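PDB 4L3U: uncharacterized protein from Acinetobacter baumannii, which is of unknown function, belongs to the DUF4844 family of domains and folds as a single chain of five helices. Local coordinates for residues F26-F32 and V55-Q60; L38-V42 and E96-Q100; A61-L65 and L77-L81; I85-P90 and I120-W124. One frame throughout, in Å; residues are numbered along the deposited sequence.

Contact 1 (F26-F32 and V55-Q60); sequences FKAQDHF and VADTAQ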
loop_
_atom_site.group_PDB
_atom_site.type_symbol
_atom_site.label_atom_id
_atom_site.label_comp_id
_atom_site.label_asym_id
_atom_site.label_seq_id
_atom_site.Cartn_x
_atom_site.Cartn_y
_atom_site.Cartn_z
ATOM N N PHE A 26 -6.301 8.292 5.465
ATOM C CA PHE A 26 -5.192 7.789 4.667
ATOM C C PHE A 26 -5.548 7.738 3.189
ATOM O O PHE A 26 -4.739 8.070 2.332
ATOM C CB PHE A 26 -4.802 6.394 5.150
ATOM C CG PHE A 26 -3.490 5.912 4.607
ATOM C CD1 PHE A 26 -2.301 6.427 5.089
ATOM C CD2 PHE A 26 -3.442 4.944 3.620
ATOM C CE1 PHE A 26 -1.086 5.987 4.597
ATOM C CE2 PHE A 26 -2.230 4.503 3.124
ATOM C CZ PHE A 26 -1.051 5.025 3.615
ATOM N N LYS A 27 -6.771 7.325 2.900
ATOM C CA LYS A 27 -7.243 7.197 1.532
ATOM C C LYS A 27 -7.186 8.524 0.765
ATOM O O LYS A 27 -6.943 8.539 -0.442
ATOM C CB LYS A 27 -8.675 6.669 1.569
ATOM C CG LYS A 27 -9.329 6.496 0.223
ATOM C CD LYS A 27 -10.793 6.107 0.374
ATOM C CE LYS A 27 -11.630 7.244 0.956
ATOM N NZ LYS A 27 -13.079 6.906 1.012
ATOM N N ALA A 28 -7.400 9.631 1.474
ATOM C CA ALA A 28 -7.522 10.948 0.845
ATOM C C ALA A 28 -6.193 11.678 0.685
ATOM O O ALA A 28 -6.139 12.760 0.101
ATOM C CB ALA A 28 -8.481 11.814 1.644
ATOM N N GLN A 29 -5.122 11.090 1.201
ATOM C CA GLN A 29 -3.822 11.735 1.167
ATOM C C GLN A 29 -3.100 11.459 -0.143
ATOM O O GLN A 29 -3.370 10.465 -0.819
ATOM C CB GLN A 29 -2.974 11.249 2.338
ATOM C CG GLN A 29 -3.545 11.613 3.694
ATOM C CD GLN A 29 -2.925 10.807 4.813
ATOM O OE1 GLN A 29 -1.973 10.057 4.596
ATOM N NE2 GLN A 29 -3.468 10.947 6.017
ATOM N N ASP A 30 -2.193 12.362 -0.502
ATOM C CA ASP A 30 -1.256 12.126 -1.586
ATOM C C ASP A 30 -0.062 11.431 -0.959
ATOM O O ASP A 30 0.591 11.991 -0.080
ATOM C CB ASP A 30 -0.826 13.450 -2.215
ATOM C CG ASP A 30 0.034 13.262 -3.454
ATOM O OD1 ASP A 30 0.490 12.130 -3.717
ATOM O OD2 ASP A 30 0.265 14.258 -4.168
ATOM N N HIS A 31 0.218 10.210 -1.402
ATOM C CA HIS A 31 1.276 9.411 -0.797
ATOM C C HIS A 31 2.593 9.469 -1.557
ATOM O O HIS A 31 3.530 8.736 -1.233
ATOM C CB HIS A 31 0.819 7.961 -0.691
ATOM C CG HIS A 31 -0.418 7.789 0.125
ATOM N ND1 HIS A 31 -1.679 7.761 -0.431
ATOM C CD2 HIS A 31 -0.593 7.655 1.461
ATOM C CE1 HIS A 31 -2.576 7.604 0.525
ATOM N NE2 HIS A 31 -1.941 7.540 1.684
ATOM N N PHE A 32 2.674 10.352 -2.546
ATOM C CA PHE A 32 3.808 10.358 -3.460
ATOM C C PHE A 32 4.316 11.764 -3.741
ATOM O O PHE A 32 4.670 12.105 -4.872
ATOM C CB PHE A 32 3.412 9.644 -4.748
ATOM C CG PHE A 32 2.935 8.240 -4.519
ATOM C CD1 PHE A 32 3.844 7.198 -4.431
ATOM C CD2 PHE A 32 1.588 7.965 -4.345
ATOM C CE1 PHE A 32 3.420 5.908 -4.199
ATOM C CE2 PHE A 32 1.160 6.677 -4.114
ATOM C CZ PHE A 32 2.079 5.646 -4.041
ATOM N N VAL A 55 -3.870 3.115 -4.213
ATOM C CA VAL A 55 -3.731 3.106 -2.759
ATOM C C VAL A 55 -5.099 3.304 -2.135
ATOM O O VAL A 55 -5.441 2.658 -1.149
ATOM C CB VAL A 55 -2.761 4.221 -2.265
ATOM C CG1 VAL A 55 -2.771 4.333 -0.741
ATOM C CG2 VAL A 55 -1.354 3.954 -2.757
ATOM N N ALA A 56 -5.875 4.211 -2.714
ATOM C CA ALA A 56 -7.215 4.481 -2.231
ATOM C C ALA A 56 -8.073 3.230 -2.354
ATOM O O ALA A 56 -8.896 2.954 -1.487
ATOM C CB ALA A 56 -7.832 5.631 -3.007
ATOM N N ASP A 57 -7.869 2.468 -3.425
ATOM C CA ASP A 57 -8.639 1.248 -3.653
ATOM C C ASP A 57 -8.388 0.222 -2.550
ATOM O O ASP A 57 -9.321 -0.410 -2.061
ATOM C CB ASP A 57 -8.312 0.627 -5.017
ATOM C CG ASP A 57 -8.710 1.515 -6.185
ATOM O OD1 ASP A 57 -9.615 2.357 -6.024
ATOM O OD2 ASP A 57 -8.121 1.364 -7.275
ATOM N N THR A 58 -7.128 0.055 -2.162
ATOM C CA THR A 58 -6.772 -0.885 -1.109
ATOM C C THR A 58 -7.296 -0.416 0.243
ATOM O O THR A 58 -7.760 -1.217 1.048
ATOM C CB THR A 58 -5.254 -1.068 -1.024
ATOM O OG1 THR A 58 -4.756 -1.494 -2.297
ATOM C CG2 THR A 58 -4.895 -2.105 0.030
ATOM N N ALA A 59 -7.211 0.886 0.487
ATOM C CA ALA A 59 -7.767 1.477 1.695
ATOM C C ALA A 59 -9.266 1.194 1.782
ATOM O O ALA A 59 -9.781 0.856 2.845
ATOM C CB ALA A 59 -7.514 2.975 1.708
ATOM N N GLN A 60 -9.961 1.324 0.656
ATOM C CA GLN A 60 -11.403 1.128 0.631
ATOM C C GLN A 60 -11.764 -0.342 0.806
ATOM O O GLN A 60 -12.833 -0.670 1.316
ATOM C CB GLN A 60 -11.994 1.658 -0.674
ATOM C CG GLN A 60 -13.506 1.660 -0.687
ATOM C CD GLN A 60 -14.090 2.454 0.468
ATOM O OE1 GLN A 60 -13.657 3.573 0.749
ATOM N NE2 GLN A 60 -15.070 1.870 1.152
#
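Lys27, in the last part of helix 14-27, lays its aliphatic chain along helix 45-68. Its CB meets the methyl of Ala59, with 3.9 Å between the two CB atoms, and its CG rests 3.7 Å from Ala56 CB; two alanines about one turn apart are small enough to let the backbones come close, the CA atoms of Lys27 and Ala56 being 4.6 Å apart. CD passes the backbone O of Ala56 and OE1 of Gln60. The chain then bends at chi3 (68°), which swings NZ to 3.4 Å from Gln60 OE1. That hydrogen bond is weak, and the ammonium has its stronger partner in Glu24, a salt bridge within its own helix. A long side chain with an aliphatic stem and a charged tip suits this half-exposed position.

Deeper in, Val55 works with both branches. Its CG1 sits over one face of the His31 ring, a CH-pi contact with 3.9 Å to the centroid, and also meets Phe26 CE2. Its CG2 comes to the edge of the Phe32 ring, 3.9 Å from CE2. Asp30 OD1 accepts from Phe32 N in an Asx turn, consistent with the bend of the loop here. Asp30 is itself held by Arg48 and Asn52 of helix 45-68, while Phe26 and His31 also touch Thr104 of helix 95-112, so that the turn leaving helix 14-27 is seated against two other helices.

Contact 2 (L38-V42 and E96-Q100); sequences LYTGV and EDREQ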
loop_
_atom_site.group_PDB
_atom_site.type_symbol
_atom_site.label_atom_id
_atom_site.label_comp_id
_atom_site.label_asym_id
_atom_site.label_seq_id
_atom_site.Cartn_x
_atom_site.Cartn_y
_atom_site.Cartn_z
ATOM N N LEU A 38 15.087 13.147 0.733
ATOM C CA LEU A 38 15.684 12.487 -0.425
ATOM C C LEU A 38 14.658 11.972 -1.426
ATOM O O LEU A 38 15.018 11.552 -2.526
ATOM C CB LEU A 38 16.576 11.331 0.033
ATOM C CG LEU A 38 17.723 11.718 0.967
ATOM C CD1 LEU A 38 18.462 10.482 1.430
ATOM C CD2 LEU A 38 18.686 12.686 0.290
ATOM N N TYR A 39 13.386 11.999 -1.047
ATOM C CA TYR A 39 12.325 11.592 -1.956
ATOM C C TYR A 39 11.717 12.794 -2.663
ATOM O O TYR A 39 11.200 13.704 -2.019
ATOM C CB TYR A 39 11.238 10.839 -1.211
ATOM C CG TYR A 39 10.219 10.275 -2.155
ATOM C CD1 TYR A 39 10.595 9.377 -3.145
ATOM C CD2 TYR A 39 8.891 10.650 -2.078
ATOM C CE1 TYR A 39 9.674 8.864 -4.024
ATOM C CE2 TYR A 39 7.959 10.136 -2.950
ATOM C CZ TYR A 39 8.359 9.246 -3.923
ATOM O OH TYR A 39 7.439 8.733 -4.796
ATOM N N THR A 40 11.776 12.785 -3.989
ATOM C CA THR A 40 11.345 13.927 -4.791
ATOM C C THR A 40 9.856 13.871 -5.138
ATOM O O THR A 40 9.236 14.902 -5.410
ATOM C CB THR A 40 12.168 14.023 -6.094
ATOM O OG1 THR A 40 12.189 12.750 -6.751
ATOM C CG2 THR A 40 13.595 14.443 -5.787
ATOM N N GLY A 41 9.287 12.670 -5.122
ATOM C CA GLY A 41 7.888 12.483 -5.464
ATOM C C GLY A 41 7.710 12.048 -6.902
ATOM O O GLY A 41 8.631 12.155 -7.711
ATOM N N VAL A 42 6.520 11.554 -7.222
ATOM C CA VAL A 42 6.213 11.137 -8.581
ATOM C C VAL A 42 5.939 12.373 -9.419
ATOM O O VAL A 42 5.028 13.147 -9.119
ATOM C CB VAL A 42 5.001 10.188 -8.628
ATOM C CG1 VAL A 42 4.616 9.863 -10.068
ATOM C CG2 VAL A 42 5.313 8.918 -7.875
ATOM N N GLU A 96 12.844 4.451 -7.045
ATOM C CA GLU A 96 12.409 5.364 -5.988
ATOM C C GLU A 96 10.907 5.332 -5.805
ATOM O O GLU A 96 10.409 5.441 -4.688
ATOM C CB GLU A 96 12.819 6.804 -6.284
ATOM C CG GLU A 96 14.294 7.065 -6.153
ATOM C CD GLU A 96 14.607 8.527 -5.884
ATOM O OE1 GLU A 96 15.646 8.800 -5.246
ATOM O OE2 GLU A 96 13.816 9.400 -6.306
ATOM N N ASP A 97 10.186 5.206 -6.912
ATOM C CA ASP A 97 8.733 5.148 -6.857
ATOM C C ASP A 97 8.273 3.824 -6.255
ATOM O O ASP A 97 7.312 3.793 -5.493
ATOM C CB ASP A 97 8.115 5.334 -8.246
ATOM C CG ASP A 97 8.296 6.743 -8.789
ATOM O OD1 ASP A 97 8.440 7.688 -7.983
ATOM O OD2 ASP A 97 8.287 6.903 -10.030
ATOM N N ARG A 98 8.955 2.733 -6.589
ATOM C CA ARG A 98 8.602 1.439 -6.016
ATOM C C ARG A 98 8.826 1.422 -4.509
ATOM O O ARG A 98 8.049 0.822 -3.769
ATOM C CB ARG A 98 9.390 0.303 -6.665
ATOM C CG ARG A 98 8.931 -0.043 -8.065
ATOM C CD ARG A 98 9.337 -1.451 -8.441
ATOM N NE ARG A 98 10.762 -1.678 -8.230
ATOM C CZ ARG A 98 11.715 -1.342 -9.094
ATOM N NH1 ARG A 98 11.410 -0.758 -10.248
ATOM N NH2 ARG A 98 12.982 -1.589 -8.800
ATOM N N GLU A 99 9.891 2.081 -4.059
ATOM C CA GLU A 99 10.207 2.138 -2.636
ATOM C C GLU A 99 9.156 2.934 -1.877
ATOM O O GLU A 99 8.834 2.620 -0.734
ATOM C CB GLU A 99 11.583 2.767 -2.414
ATOM C CG GLU A 99 12.751 1.917 -2.894
ATOM C CD GLU A 99 13.027 0.718 -2.002
ATOM O OE1 GLU A 99 12.321 0.541 -0.985
ATOM O OE2 GLU A 99 13.959 -0.050 -2.322
ATOM N N GLN A 100 8.625 3.970 -2.515
ATOM C CA GLN A 100 7.618 4.808 -1.881
ATOM C C GLN A 100 6.293 4.057 -1.758
ATOM O O GLN A 100 5.553 4.250 -0.796
ATOM C CB GLN A 100 7.417 6.105 -2.666
ATOM C CG GLN A 100 6.579 7.134 -1.927
ATOM C CD GLN A 100 7.252 7.641 -0.666
ATOM O OE1 GLN A 100 8.459 7.477 -0.481
ATOM N NE2 GLN A 100 6.469 8.260 0.214
HETATM O O HOH W 1 11.030 10.065 -7.183
#
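Tyr39 stacks flat on the side-chain amide of Gln100, a loop-on-helix contact in which the connection between helices 14-27 and 45-68 leans on the early part of helix 95-112. Ring and amide planes are 12° apart, and Gln100 OE1 lies 3.5 Å above the centre of the Tyr39 ring. Gln100 starts with CG anti to its backbone N and then bends at chi2 (65°), which lays CB and CG against the same face near the phenol end, with CG 3.4 Å from Tyr39 CZ, before the amide sets OE1 over the ring centre and turns NE2 out past the CD2-CE2 side. The opposite face of the ring is met by the backbone N of Gly41. Gly41 has a positive phi of 97°, and at its backbone angles a CB would be pressed against the preceding carbonyl, which explains the residue type.

At the ring's edge, Asp97 OD1 approaches Tyr39 OH at 3.5 Å and also touches Val42 CG2. A water joins the two segments: it donates to Gly41 O at 3.2 Å and to Glu96 OE2 at 3.0 Å, and is hydrogen-bonded to Thr40 OG1 as well. The extended chain of Glu96 carries its carboxylate out to this water. Gln100 NE2 adds a weak hydrogen bond to His31 O. An amide-aromatic stack with a water bridge beside it thus joins an interhelical loop to helix 95-112 of this all-helical fold.

Contact 3 (A61-L65 and L77-L81); sequences AFIAL and LLQVL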
loop_
_atom_site.group_PDB
_atom_site.type_symbol
_atom_site.label_atom_id
_atom_site.label_comp_id
_atom_site.label_asym_id
_atom_site.label_seq_id
_atom_site.Cartn_x
_atom_site.Cartn_y
_atom_site.Cartn_z
ATOM N N ALA A 61 -10.868 -1.224 0.374
ATOM C CA ALA A 61 -11.051 -2.658 0.557
ATOM C C ALA A 61 -10.999 -3.028 2.041
ATOM O O ALA A 61 -11.823 -3.808 2.525
ATOM C CB ALA A 61 -9.993 -3.428 -0.227
ATOM N N PHE A 62 -10.032 -2.459 2.758
ATOM C CA PHE A 62 -9.894 -2.694 4.191
ATOM C C PHE A 62 -11.121 -2.189 4.949
ATOM O O PHE A 62 -11.572 -2.818 5.906
ATOM C CB PHE A 62 -8.636 -2.004 4.732
ATOM C CG PHE A 62 -7.361 -2.777 4.506
ATOM C CD1 PHE A 62 -7.111 -3.953 5.196
ATOM C CD2 PHE A 62 -6.396 -2.309 3.626
ATOM C CE1 PHE A 62 -5.932 -4.653 5.000
ATOM C CE2 PHE A 62 -5.215 -3.009 3.428
ATOM C CZ PHE A 62 -4.984 -4.178 4.117
ATOM N N ILE A 63 -11.654 -1.049 4.521
ATOM C CA ILE A 63 -12.829 -0.468 5.163
ATOM C C ILE A 63 -14.013 -1.417 5.037
ATOM O O ILE A 63 -14.717 -1.672 6.009
ATOM C CB ILE A 63 -13.165 0.920 4.571
ATOM C CG1 ILE A 63 -12.056 1.912 4.934
ATOM C CG2 ILE A 63 -14.501 1.430 5.104
ATOM C CD1 ILE A 63 -12.101 3.221 4.182
ATOM N N ALA A 64 -14.207 -1.951 3.836
ATOM C CA ALA A 64 -15.291 -2.890 3.565
ATOM C C ALA A 64 -15.168 -4.127 4.438
ATOM O O ALA A 64 -16.168 -4.716 4.843
ATOM C CB ALA A 64 -15.282 -3.286 2.100
ATOM N N LEU A 65 -13.933 -4.519 4.722
ATOM C CA LEU A 65 -13.681 -5.671 5.569
ATOM C C LEU A 65 -14.105 -5.376 7.001
ATOM O O LEU A 65 -14.850 -6.145 7.602
ATOM C CB LEU A 65 -12.202 -6.056 5.508
ATOM C CG LEU A 65 -11.744 -7.175 6.441
ATOM C CD1 LEU A 65 -12.589 -8.425 6.259
ATOM C CD2 LEU A 65 -10.280 -7.473 6.194
ATOM N N LEU A 77 -6.626 -9.729 6.697
ATOM C CA LEU A 77 -5.949 -8.463 6.480
ATOM C C LEU A 77 -4.802 -8.619 5.485
ATOM O O LEU A 77 -4.539 -7.721 4.690
ATOM C CB LEU A 77 -5.426 -7.918 7.807
ATOM C CG LEU A 77 -6.493 -7.572 8.845
ATOM C CD1 LEU A 77 -5.836 -7.341 10.193
ATOM C CD2 LEU A 77 -7.294 -6.357 8.415
ATOM N N LEU A 78 -4.127 -9.764 5.521
ATOM C CA LEU A 78 -2.976 -9.991 4.655
ATOM C C LEU A 78 -3.388 -10.177 3.204
ATOM O O LEU A 78 -2.695 -9.732 2.297
ATOM C CB LEU A 78 -2.183 -11.213 5.123
ATOM C CG LEU A 78 -0.917 -11.544 4.322
ATOM C CD1 LEU A 78 0.099 -10.414 4.404
ATOM C CD2 LEU A 78 -0.307 -12.852 4.803
ATOM N N GLN A 79 -4.513 -10.841 2.976
ATOM C CA GLN A 79 -4.982 -11.045 1.614
ATOM C C GLN A 79 -5.383 -9.730 0.958
ATOM O O GLN A 79 -5.118 -9.518 -0.221
ATOM C CB GLN A 79 -6.156 -12.020 1.581
ATOM C CG GLN A 79 -6.737 -12.194 0.194
ATOM C CD GLN A 79 -7.689 -13.365 0.101
ATOM O OE1 GLN A 79 -7.511 -14.382 0.773
ATOM N NE2 GLN A 79 -8.707 -13.232 -0.736
ATOM N N VAL A 80 -6.030 -8.854 1.719
ATOM C CA VAL A 80 -6.411 -7.541 1.212
ATOM C C VAL A 80 -5.157 -6.754 0.844
ATOM O O VAL A 80 -5.121 -6.056 -0.168
ATOM C CB VAL A 80 -7.235 -6.754 2.251
ATOM C CG1 VAL A 80 -7.481 -5.320 1.786
ATOM C CG2 VAL A 80 -8.553 -7.460 2.521
ATOM N N LEU A 81 -4.131 -6.872 1.678
ATOM C CA LEU A 81 -2.854 -6.226 1.413
ATOM C C LEU A 81 -2.233 -6.781 0.128
ATOM O O LEU A 81 -1.852 -6.021 -0.764
ATOM C CB LEU A 81 -1.904 -6.443 2.591
ATOM C CG LEU A 81 -0.591 -5.659 2.567
ATOM C CD1 LEU A 81 -0.808 -4.243 3.067
ATOM C CD2 LEU A 81 0.468 -6.365 3.396
#
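Leu77 opens the second helix's side of the contact by sending CD2 between two residues of helix 45-68: the methyl lies 3.9 Å from Leu65 CD2 and 4.0 Å from Phe62 CD1. Its carbonyl takes part too. Leu77 O stands near the plane of the Phe62 ring, 3.4 Å from CE1, where the slightly positive C-H edge probably suits an oxygen that already accepts the helical bond from Leu81 N.

One turn further on, Val80 carries the centre of the interface. With CG1 anti to its backbone N (chi1 173°), this methyl is directed straight onto the Phe62 ring, 3.4 Å from the centroid and only 3° off the normal, a nearly ideal CH-pi contact. The same methyl lies 3.7 Å from Ala61 CB, while the other branch, CG2, reaches Leu65 CD2. The two branches therefore serve three neighbours, and the small Ala61 packs against CG1 beside the ring. Leu81 closes the series, its CB 4.1 Å from Phe62 CZ.

The short segments run nearly antiparallel, at 156°, with their axes 10.2 Å apart, as befits a helical hairpin formed by two consecutive helices. Phe62 also meets Phe108 and Val112 of helix 95-112 and Leu23 of helix 14-27, so its ring continues into the wider core. The side chains that touch are all apolar, and the polar atoms that come near belong to the backbone, which implies that shape and dispersion, together with burial from water, hold the hairpin here rather than directional polar bonds.

Contact 4 (I85-P90 and I120-W124); sequences ISQIDP and ILNKW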
loop_
_atom_site.group_PDB
_atom_site.type_symbol
_atom_site.label_atom_id
_atom_site.label_comp_id
_atom_site.label_asym_id
_atom_site.label_seq_id
_atom_site.Cartn_x
_atom_site.Cartn_y
_atom_site.Cartn_z
ATOM N N ILE A 85 -1.645 -4.742 -3.544
ATOM C CA ILE A 85 -0.333 -4.465 -4.124
ATOM C C ILE A 85 -0.155 -5.140 -5.483
ATOM O O ILE A 85 0.528 -4.609 -6.357
ATOM C CB ILE A 85 0.817 -4.895 -3.165
ATOM C CG1 ILE A 85 2.167 -4.340 -3.633
ATOM C CG2 ILE A 85 0.890 -6.406 -3.033
ATOM C CD1 ILE A 85 2.334 -2.852 -3.406
ATOM N N SER A 86 -0.768 -6.304 -5.666
ATOM C CA SER A 86 -0.641 -7.022 -6.927
ATOM C C SER A 86 -1.285 -6.255 -8.088
ATOM O O SER A 86 -1.029 -6.565 -9.246
ATOM C CB SER A 86 -1.244 -8.422 -6.812
ATOM O OG SER A 86 -2.615 -8.354 -6.481
ATOM N N GLN A 87 -2.107 -5.254 -7.773
ATOM C CA GLN A 87 -2.784 -4.447 -8.793
ATOM C C GLN A 87 -1.846 -3.463 -9.474
ATOM O O GLN A 87 -2.204 -2.831 -10.469
ATOM C CB GLN A 87 -3.941 -3.658 -8.180
ATOM C CG GLN A 87 -5.018 -4.515 -7.574
ATOM C CD GLN A 87 -5.599 -5.495 -8.565
ATOM O OE1 GLN A 87 -5.978 -5.121 -9.671
ATOM N NE2 GLN A 87 -5.649 -6.764 -8.181
ATOM N N ILE A 88 -0.646 -3.329 -8.920
ATOM C CA ILE A 88 0.342 -2.379 -9.411
ATOM C C ILE A 88 1.519 -3.123 -10.040
ATOM O O ILE A 88 2.239 -3.850 -9.359
ATOM C CB ILE A 88 0.864 -1.490 -8.265
ATOM C CG1 ILE A 88 -0.303 -0.851 -7.505
ATOM C CG2 ILE A 88 1.801 -0.419 -8.806
ATOM C CD1 ILE A 88 0.110 -0.098 -6.255
ATOM N N ASP A 89 1.701 -2.937 -11.344
ATOM C CA ASP A 89 2.791 -3.565 -12.086
ATOM C C ASP A 89 4.127 -2.903 -11.738
ATOM O O ASP A 89 4.330 -1.732 -12.057
ATOM C CB ASP A 89 2.512 -3.431 -13.585
ATOM C CG ASP A 89 3.532 -4.152 -14.440
ATOM O OD1 ASP A 89 4.164 -5.105 -13.941
ATOM O OD2 ASP A 89 3.693 -3.768 -15.617
ATOM N N PRO A 90 5.046 -3.644 -11.084
ATOM C CA PRO A 90 6.314 -3.020 -10.683
ATOM C C PRO A 90 7.214 -2.641 -11.859
ATOM O O PRO A 90 8.165 -1.883 -11.676
ATOM C CB PRO A 90 6.982 -4.100 -9.824
ATOM C CG PRO A 90 6.396 -5.374 -10.291
ATOM C CD PRO A 90 4.981 -5.058 -10.670
ATOM N N ILE A 120 5.953 -10.365 1.122
ATOM C CA ILE A 120 5.264 -9.998 -0.112
ATOM C C ILE A 120 5.751 -8.653 -0.654
ATOM O O ILE A 120 5.929 -8.490 -1.861
ATOM C CB ILE A 120 3.725 -9.965 0.094
ATOM C CG1 ILE A 120 3.197 -11.377 0.362
ATOM C CG2 ILE A 120 3.011 -9.368 -1.129
ATOM C CD1 ILE A 120 1.743 -11.423 0.795
ATOM N N LEU A 121 5.964 -7.691 0.234
ATOM C CA LEU A 121 6.387 -6.359 -0.183
ATOM C C LEU A 121 7.805 -6.331 -0.755
ATOM O O LEU A 121 8.059 -5.632 -1.728
ATOM C CB LEU A 121 6.271 -5.372 0.978
ATOM C CG LEU A 121 4.848 -5.041 1.436
ATOM C CD1 LEU A 121 4.876 -4.179 2.688
ATOM C CD2 LEU A 121 4.073 -4.345 0.332
ATOM N N ASN A 122 8.730 -7.075 -0.158
ATOM C CA ASN A 122 10.080 -7.148 -0.702
ATOM C C ASN A 122 10.109 -7.854 -2.053
ATOM O O ASN A 122 10.850 -7.456 -2.953
ATOM C CB ASN A 122 11.024 -7.858 0.267
ATOM C CG ASN A 122 11.548 -6.939 1.359
ATOM O OD1 ASN A 122 11.638 -5.723 1.183
ATOM N ND2 ASN A 122 11.901 -7.525 2.495
ATOM N N LYS A 123 9.303 -8.904 -2.189
ATOM C CA LYS A 123 9.253 -9.676 -3.427
ATOM C C LYS A 123 8.736 -8.798 -4.557
ATOM O O LYS A 123 9.149 -8.932 -5.706
ATOM C CB LYS A 123 8.357 -10.906 -3.257
ATOM C CG LYS A 123 8.246 -11.761 -4.507
ATOM C CD LYS A 123 7.599 -13.101 -4.215
ATOM C CE LYS A 123 7.487 -13.942 -5.474
ATOM N NZ LYS A 123 6.953 -15.303 -5.193
ATOM N N TRP A 124 7.835 -7.888 -4.210
ATOM C CA TRP A 124 7.262 -6.966 -5.175
ATOM C C TRP A 124 8.314 -5.954 -5.630
ATOM O O TRP A 124 8.461 -5.696 -6.825
ATOM C CB TRP A 124 6.058 -6.259 -4.550
ATOM C CG TRP A 124 5.333 -5.331 -5.480
ATOM C CD1 TRP A 124 4.329 -5.655 -6.348
ATOM C CD2 TRP A 124 5.552 -3.922 -5.635
ATOM N NE1 TRP A 124 3.911 -4.539 -7.030
ATOM C CE2 TRP A 124 4.648 -3.462 -6.609
ATOM C CE3 TRP A 124 6.435 -3.008 -5.041
ATOM C CZ2 TRP A 124 4.594 -2.127 -7.006
ATOM C CZ3 TRP A 124 6.378 -1.681 -5.437
ATOM C CH2 TRP A 124 5.464 -1.254 -6.410
#
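Trp124 projects its indole like a blade into the slot left between Ile85 and Pro90. Ile85 CG1 presses on one face, 3.7 Å from the centroid of the five-membered ring and 7° off its normal, and CD1 of the same residue continues across that face of the ring system. On the opposite face Pro90 CB makes a second, more offset CH-pi contact at 4.3 Å from that centroid; the rigid pyrrolidine gives a blunt wall that suits a flat ring. At the indole's edge the slot offers a polar atom: Trp124 NE1 donates to Ile88 O at 2.9 Å, with an N-H...O angle of 156°, and the oxygen lies in the indole plane.

Here the last turn of helix 74-86 and the loop after it close round the indole; this joins helices 74-86 and 120-134, which helix 95-112 separates in sequence, in a five-helix fold. Ile88 CG2 fills the angle beside the indole's benzo edge, 3.7 Å from CZ2. Toward the start of helix 120-134, Ile85 and Ile120 lie alongside, pointing oppositely, with 4.1 Å between their CG2 atoms, and Ile85 CD1 faces Leu121 CD2. Val101 of helix 95-112 touches both Ile85 and Trp124.

In the fold
The four contacts tie five helices into one compact helical fold. Contacts 1 and 3 share helix 45-68, and their centres are about 13 Å apart. Contacts 3 and 4 both use the helix that follows it, with centres about 15 Å apart. Contact 2 brings in helix 95-112; its centre lies about 25 Å from that of contact 3, on the opposite side of the chain's centre. Along the chain contact 3 is nested inside the loop closed by contact 2, whereas contact 2 crosses both contact 1 and contact 4. Contact 2 meets contact 1 where Phe32 packs on Tyr39 and Gln100, and contact 4 where Arg98 touches Trp124 and Pro90. Early and late parts of the sequence are thus interlocked.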